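Local structure of probable porin (Pseudomonas aeruginosa, 2Y0H) at residues T136-E139 with L143-T146; G182-F187 with S192-Y197; Q206-L211 with T282-N287. The protein probably acts as a porin, forming a beta-barrel channel through the outer membrane for passive passage of small solutes. One frame throughout, in Å; residues are numbered along the deposited sequence.

Contact 1: T136-E139 with L143-T146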
# COMPACT_ATOMS: atom_id res chain seq x y z
N THR A 136 13.93 9.69 -9.52
CA THR A 136 13.74 10.42 -8.26
C THR A 136 14.91 11.38 -8.08
O THR A 136 16.05 11.05 -8.39
CB THR A 136 13.66 9.49 -7.03
OG1 THR A 136 14.92 8.82 -6.85
CG2 THR A 136 12.59 8.43 -7.21
N SER A 137 14.63 12.58 -7.60
CA SER A 137 15.70 13.55 -7.49
C SER A 137 15.50 14.43 -6.28
O SER A 137 14.42 14.97 -6.07
CB SER A 137 15.78 14.38 -8.77
OG SER A 137 16.88 15.27 -8.73
N SER A 138 16.55 14.56 -5.48
CA SER A 138 16.52 15.31 -4.24
C SER A 138 17.69 16.27 -4.19
O SER A 138 18.42 16.32 -3.19
CB SER A 138 16.60 14.35 -3.05
OG SER A 138 15.58 13.37 -3.14
N GLU A 139 17.88 17.01 -5.27
CA GLU A 139 19.01 17.93 -5.41
C GLU A 139 18.89 19.13 -4.49
O GLU A 139 19.89 19.65 -4.00
CB GLU A 139 19.14 18.42 -6.86
CG GLU A 139 19.37 17.33 -7.89
CD GLU A 139 20.70 16.62 -7.71
OE1 GLU A 139 21.62 17.23 -7.12
OE2 GLU A 139 20.82 15.46 -8.16
N LEU A 143 13.34 18.96 -0.82
CA LEU A 143 12.52 18.74 -2.00
C LEU A 143 12.83 17.43 -2.69
O LEU A 143 13.98 17.14 -3.01
CB LEU A 143 12.69 19.88 -3.00
CG LEU A 143 11.89 19.74 -4.30
CD1 LEU A 143 10.38 19.83 -4.03
CD2 LEU A 143 12.33 20.80 -5.32
N THR A 144 11.80 16.63 -2.93
CA THR A 144 11.97 15.40 -3.70
C THR A 144 11.07 15.42 -4.92
O THR A 144 9.87 15.63 -4.80
CB THR A 144 11.68 14.15 -2.87
OG1 THR A 144 12.51 14.19 -1.70
CG2 THR A 144 12.00 12.87 -3.66
N LEU A 145 11.65 15.23 -6.09
CA LEU A 145 10.87 15.26 -7.30
C LEU A 145 10.84 13.86 -7.87
O LEU A 145 11.84 13.14 -7.84
CB LEU A 145 11.48 16.23 -8.31
CG LEU A 145 11.57 17.68 -7.81
CD1 LEU A 145 12.17 18.59 -8.88
CD2 LEU A 145 10.21 18.20 -7.34
N THR A 146 9.68 13.47 -8.39
CA THR A 146 9.52 12.14 -8.95
C THR A 146 8.84 12.19 -10.32
O THR A 146 7.93 12.99 -10.56
CB THR A 146 8.71 11.23 -8.01
OG1 THR A 146 9.34 11.19 -6.73
CG2 THR A 146 8.62 9.80 -8.57

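Contact 2: G182-F187 with S192-Y197. With C8E ((hydroxyethyloxy)tri(ethyloxy)octane), chain E; C8E ((hydroxyethyloxy)tri(ethyloxy)octane), chain H.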
# COMPACT_ATOMS: atom_id res chain seq x y z
N GLY A 182 5.53 13.80 -9.39
CA GLY A 182 5.25 14.28 -8.06
C GLY A 182 6.32 15.15 -7.44
O GLY A 182 7.46 15.18 -7.89
N ALA A 183 5.93 15.83 -6.37
CA ALA A 183 6.84 16.67 -5.61
C ALA A 183 6.42 16.61 -4.18
O ALA A 183 5.23 16.72 -3.87
CB ALA A 183 6.80 18.11 -6.13
N THR A 184 7.38 16.41 -3.29
CA THR A 184 7.14 16.54 -1.86
C THR A 184 8.07 17.62 -1.33
O THR A 184 9.24 17.65 -1.68
CB THR A 184 7.40 15.23 -1.09
OG1 THR A 184 8.74 14.79 -1.34
CG2 THR A 184 6.44 14.14 -1.54
N TYR A 185 7.54 18.50 -0.50
CA TYR A 185 8.36 19.54 0.11
C TYR A 185 8.16 19.64 1.61
O TYR A 185 7.03 19.82 2.07
CB TYR A 185 8.11 20.91 -0.53
CG TYR A 185 9.06 21.95 -0.00
CD1 TYR A 185 10.43 21.82 -0.21
CD2 TYR A 185 8.61 23.04 0.74
CE1 TYR A 185 11.33 22.75 0.29
CE2 TYR A 185 9.50 23.98 1.24
CZ TYR A 185 10.86 23.83 1.00
OH TYR A 185 11.77 24.74 1.49
N ALA A 186 9.25 19.53 2.37
CA ALA A 186 9.22 19.76 3.81
C ALA A 186 9.37 21.24 4.13
O ALA A 186 10.48 21.76 4.16
CB ALA A 186 10.32 18.98 4.50
N PHE A 187 8.25 21.93 4.34
CA PHE A 187 8.29 23.35 4.69
C PHE A 187 9.06 23.56 5.99
O PHE A 187 9.89 24.46 6.10
CB PHE A 187 6.88 23.93 4.79
CG PHE A 187 6.22 24.15 3.46
CD1 PHE A 187 6.55 25.24 2.69
CD2 PHE A 187 5.27 23.26 2.98
CE1 PHE A 187 5.95 25.46 1.46
CE2 PHE A 187 4.66 23.47 1.76
CZ PHE A 187 5.00 24.57 1.00
N SER A 192 4.97 19.20 5.96
CA SER A 192 5.33 18.91 4.59
C SER A 192 4.09 18.77 3.72
O SER A 192 3.01 18.46 4.20
CB SER A 192 6.17 17.63 4.51
OG SER A 192 5.45 16.55 5.05
N ALA A 193 4.26 19.01 2.42
CA ALA A 193 3.16 18.92 1.49
C ALA A 193 3.58 18.09 0.29
O ALA A 193 4.77 18.04 -0.06
CB ALA A 193 2.72 20.31 1.06
N SER A 194 2.61 17.42 -0.33
CA SER A 194 2.89 16.55 -1.46
C SER A 194 1.87 16.75 -2.54
O SER A 194 0.68 16.87 -2.26
CB SER A 194 2.88 15.09 -1.03
OG SER A 194 4.03 14.80 -0.29
N TYR A 195 2.33 16.80 -3.78
CA TYR A 195 1.41 16.78 -4.90
C TYR A 195 1.85 15.68 -5.86
O TYR A 195 3.03 15.57 -6.18
CB TYR A 195 1.36 18.13 -5.63
CG TYR A 195 0.66 18.03 -6.97
CD1 TYR A 195 1.36 17.68 -8.12
CD2 TYR A 195 -0.71 18.24 -7.07
CE1 TYR A 195 0.72 17.57 -9.35
CE2 TYR A 195 -1.36 18.13 -8.29
CZ TYR A 195 -0.65 17.81 -9.42
OH TYR A 195 -1.31 17.71 -10.62
N TYR A 196 0.90 14.86 -6.31
CA TYR A 196 1.18 13.83 -7.30
C TYR A 196 0.12 13.81 -8.40
O TYR A 196 -1.04 14.13 -8.16
CB TYR A 196 1.28 12.43 -6.65
CG TYR A 196 2.66 12.10 -6.13
CD1 TYR A 196 3.05 12.49 -4.86
CD2 TYR A 196 3.55 11.38 -6.91
CE1 TYR A 196 4.33 12.18 -4.38
CE2 TYR A 196 4.83 11.07 -6.44
CZ TYR A 196 5.21 11.47 -5.18
OH TYR A 196 6.47 11.15 -4.72
N TYR A 197 0.55 13.42 -9.60
CA TYR A 197 -0.32 13.27 -10.75
C TYR A 197 -0.15 11.85 -11.30
O TYR A 197 0.97 11.42 -11.56
CB TYR A 197 0.02 14.32 -11.82
CG TYR A 197 -0.76 14.20 -13.11
CD1 TYR A 197 -2.12 14.49 -13.16
CD2 TYR A 197 -0.14 13.79 -14.29
CE1 TYR A 197 -2.84 14.38 -14.34
CE2 TYR A 197 -0.86 13.68 -15.49
CZ TYR A 197 -2.21 13.98 -15.51
OH TYR A 197 -2.93 13.88 -16.68
C1 C8E E . 4.37 21.08 -8.63
C2 C8E E . 3.79 21.76 -7.38
C3 C8E E . 2.32 22.16 -7.54
C4 C8E E . 1.55 21.24 -8.49
C5 C8E E . 0.55 22.04 -9.32
C6 C8E E . -0.57 21.16 -9.87
C7 C8E E . -1.57 21.95 -10.72
C8 C8E E . -2.45 21.02 -11.55
O9 C8E E . -3.69 21.62 -11.85
C10 C8E E . -4.03 21.52 -13.22
C1 C8E H . 2.42 18.09 -12.94
C2 C8E H . 0.94 17.87 -13.24
C3 C8E H . 0.49 18.58 -14.52
C4 C8E H . -0.58 17.79 -15.26
C5 C8E H . -1.79 18.64 -15.62

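Contact 3: Q206-L211 with T282-N287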
# COMPACT_ATOMS: atom_id res chain seq x y z
N GLN A 206 -5.46 11.41 -12.30
CA GLN A 206 -5.69 11.57 -10.87
C GLN A 206 -4.72 12.57 -10.26
O GLN A 206 -3.50 12.42 -10.40
CB GLN A 206 -5.55 10.21 -10.20
CG GLN A 206 -5.86 10.20 -8.73
CD GLN A 206 -5.98 8.78 -8.20
OE1 GLN A 206 -4.99 8.16 -7.85
NE2 GLN A 206 -7.21 8.27 -8.13
N HIS A 207 -5.25 13.57 -9.57
CA HIS A 207 -4.43 14.55 -8.88
C HIS A 207 -4.50 14.27 -7.41
O HIS A 207 -5.57 13.98 -6.89
CB HIS A 207 -4.92 15.99 -9.13
CG HIS A 207 -4.83 16.42 -10.56
ND1 HIS A 207 -3.73 17.08 -11.08
CD2 HIS A 207 -5.71 16.29 -11.59
CE1 HIS A 207 -3.94 17.34 -12.36
NE2 HIS A 207 -5.12 16.86 -12.69
N TYR A 208 -3.37 14.38 -6.73
CA TYR A 208 -3.30 14.13 -5.30
C TYR A 208 -2.67 15.30 -4.60
O TYR A 208 -1.64 15.82 -5.04
CB TYR A 208 -2.46 12.89 -5.00
CG TYR A 208 -2.05 12.75 -3.55
CD1 TYR A 208 -2.94 12.26 -2.60
CD2 TYR A 208 -0.77 13.09 -3.12
CE1 TYR A 208 -2.59 12.13 -1.27
CE2 TYR A 208 -0.40 12.95 -1.77
CZ TYR A 208 -1.32 12.47 -0.86
OH TYR A 208 -1.00 12.32 0.47
N LEU A 209 -3.29 15.71 -3.49
CA LEU A 209 -2.72 16.71 -2.62
C LEU A 209 -2.71 16.20 -1.18
O LEU A 209 -3.74 15.77 -0.66
CB LEU A 209 -3.51 18.02 -2.71
CG LEU A 209 -2.73 19.20 -2.13
CD1 LEU A 209 -1.53 19.43 -3.02
CD2 LEU A 209 -3.59 20.47 -2.03
N GLY A 210 -1.55 16.23 -0.56
CA GLY A 210 -1.42 15.78 0.81
C GLY A 210 -0.74 16.82 1.68
O GLY A 210 0.21 17.47 1.27
N LEU A 211 -1.23 16.95 2.90
CA LEU A 211 -0.68 17.90 3.84
C LEU A 211 -0.40 17.14 5.13
O LEU A 211 -1.33 16.66 5.79
CB LEU A 211 -1.68 19.02 4.08
CG LEU A 211 -1.17 20.45 4.22
CD1 LEU A 211 -2.34 21.42 4.13
CD2 LEU A 211 -0.44 20.62 5.53
N THR A 282 -2.86 -0.90 -3.42
CA THR A 282 -3.39 -0.37 -2.17
C THR A 282 -3.81 1.08 -2.40
O THR A 282 -3.00 1.89 -2.82
CB THR A 282 -2.32 -0.40 -1.07
OG1 THR A 282 -1.76 -1.72 -0.99
CG2 THR A 282 -2.89 -0.00 0.28
N PRO A 283 -5.09 1.39 -2.15
CA PRO A 283 -5.55 2.78 -2.24
C PRO A 283 -4.91 3.56 -1.08
O PRO A 283 -4.97 3.11 0.06
CB PRO A 283 -7.07 2.68 -2.02
CG PRO A 283 -7.40 1.21 -1.97
CD PRO A 283 -6.14 0.49 -1.63
N TYR A 284 -4.29 4.69 -1.38
CA TYR A 284 -3.56 5.45 -0.38
C TYR A 284 -4.53 6.31 0.45
O TYR A 284 -4.60 7.53 0.27
CB TYR A 284 -2.51 6.31 -1.09
CG TYR A 284 -1.50 6.94 -0.16
CD1 TYR A 284 -0.65 6.16 0.61
CD2 TYR A 284 -1.42 8.33 -0.03
CE1 TYR A 284 0.27 6.74 1.48
CE2 TYR A 284 -0.49 8.92 0.82
CZ TYR A 284 0.34 8.12 1.58
OH TYR A 284 1.26 8.70 2.42
N VAL A 285 -5.30 5.67 1.33
CA VAL A 285 -6.40 6.32 2.02
C VAL A 285 -6.43 6.05 3.52
O VAL A 285 -6.10 4.96 3.98
CB VAL A 285 -7.77 5.91 1.43
CG1 VAL A 285 -7.81 6.19 -0.07
CG2 VAL A 285 -8.08 4.44 1.72
N ALA A 286 -6.83 7.07 4.27
CA ALA A 286 -6.95 7.00 5.73
C ALA A 286 -7.68 5.76 6.26
O ALA A 286 -7.18 5.08 7.14
CB ALA A 286 -7.63 8.26 6.26
N ASN A 287 -8.86 5.47 5.72
CA ASN A 287 -9.69 4.41 6.28
C ASN A 287 -9.50 3.03 5.65
O ASN A 287 -10.37 2.16 5.75
CB ASN A 287 -11.16 4.84 6.31
CG ASN A 287 -11.42 5.91 7.36
OD1 ASN A 287 -10.50 6.32 8.06
ND2 ASN A 287 -12.68 6.38 7.47

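Contact 1: T136-E139 with L143-T146
S137 and L145 form an antiparallel hydrogen-bonded pair at the closed end of the hairpin 129-137/143-154, two neighbouring strands of the porin barrel. Both backbone hydrogen bonds of the pair form: S137 N reaches L145 O at 2.9 Å, and L145 N returns to S137 O at 2.8 Å, the second nearly straight at 172°. The ladder goes on through T136 and T146, a non-hydrogen-bonded pair, and T136 CA leans on L145 O in a CA-H...O contact of 3.3 Å. Near the turn, S138 CA makes a similar contact with L143 O.

On the face shared by S137 and L145, the leucine is exposed and its CB lies alongside S137 O at 3.9 Å. S137 OG turns instead to T104 OG1 on the neighbouring barrel strand 104-108, with which it makes a hydrogen bond. Across the threonine face, T136 CG2 comes within 4.3 Å of T146 OG1. With OG anti to its carbonyl carbon (chi1 -55°), S138 reaches T144, whose OG1 meets S138 OG in a weak hydrogen bond of 3.5 Å.

Contact 2: G182-F187 with S192-Y197
A183 with Y195 and Y185 with A193 are the hydrogen-bonded pairs of this antiparallel beta hairpin, in which the axes of 182-186 and 192-197 approach to 4.7 Å, their directions 172° apart. Four backbone hydrogen bonds join them. Y185 N to A193 O is the shortest at 2.8 Å; A193 N returns to Y185 O at 2.9 Å. Between these pairs, CA-H...O contacts such as S194 CA to A183 O fill the ladder.

Aromatic contacts fall on both faces of the sheet. On the G182, T184 and S194 face, the Y196 ring folds back across the neighbouring strand, and G182 CA sits over it in a CH-pi contact, 3.7 Å from the centroid. T184 lies near the edge of the same ring. On the other face, F187 swings over the start of the partner strand: its CE2 touches A193 CB at 3.8 Å, the methyl lying in the plane of the ring, while Y185 CD2 lies over the centre of one F187 face.

Detergent packs on Y195 and, further along the strand, on Y197. Y195 CG lies opposite the backbone N (chi1 167°), which sets the ring beneath one C8E chain, whose C6 is 3.4 Å from Y195 CZ. A second C8E molecule approaches the ring edge, with C2 3.5 Å from Y195 OH, and its C4 stands over the centre of the Y197 ring. Y195 OH also hydrogen-bonds to H207 ND1 on the next strand.

Alkyl chains packed on tyrosine rings suggest that this face is the membrane-facing wall of the barrel, whereas the face of T184, S192 and S194, richer in hydroxyls, is consistent with lining the interior.

Contact 3: Q206-L211 with T282-N287
Y208 and Y284 meet through their side chains alone, and their conformations decide how. At a chi1 of 165° the Y208 side chain extends away from its backbone N, which lays the ring along its own strand, over G210, two residues on; G210 N stands 3.6 Å above one ring face, offset toward the rim. The phenol end is thereby presented to the loop. Y284 also has an extended first torsion (chi1 -169°) and sends its ring out to meet the strand. The result is an offset edge-to-face pair with the edge of Y284 turned to the face of Y208, the planes inclined at 71° and the centroids 6.0 Å apart. Touching is limited to one side of the Y284 ring: its CE2 lies 3.5 Å from Y208 OH and 4.0 Å from Y208 CZ, while CD2 grazes Y208 CE1 at 4.2 Å. Y208 OH sits near the plane of the Y284 ring, at its edge, and no hydrogen bond links the two residues.

The pair joins the wall of the beta barrel to its interior. Y208 points inward from strand 204-216, and Y284 belongs to the long loop between strands 259-269 and 300-309, which folds into the barrel and is consistent with a role in narrowing the channel, as inward-folded loops do in porins of this family. Around the contact, R228 makes a cation-pi interaction with Y284, and the ring of F230 meets that of Y208. The backbone at Y284 is bent in an inverse gamma turn, with V285 N making a weak hydrogen bond to P283 O at 2.9 Å.

From the N terminus, the contacts follow in series and none nests in or crosses another. Contact 1 closes a tight turn between adjacent barrel strands. Strand 143-154 then pairs with strand 178-186, so contact 1 passes directly into contact 2 through backbone hydrogen bonds of T144 with T184 and T146 with G182. After the connection at the opposite end, contact 2 closes the following turn at the same end as contact 1. Its second strand, 191-200, pairs in turn with 204-216, where Y196 O accepts a hydrogen bond from Y208 N. Contact 3 starts on that strand but closes a far larger loop, with 70 residues between its segments, tying the wall to the loop folded into the interior.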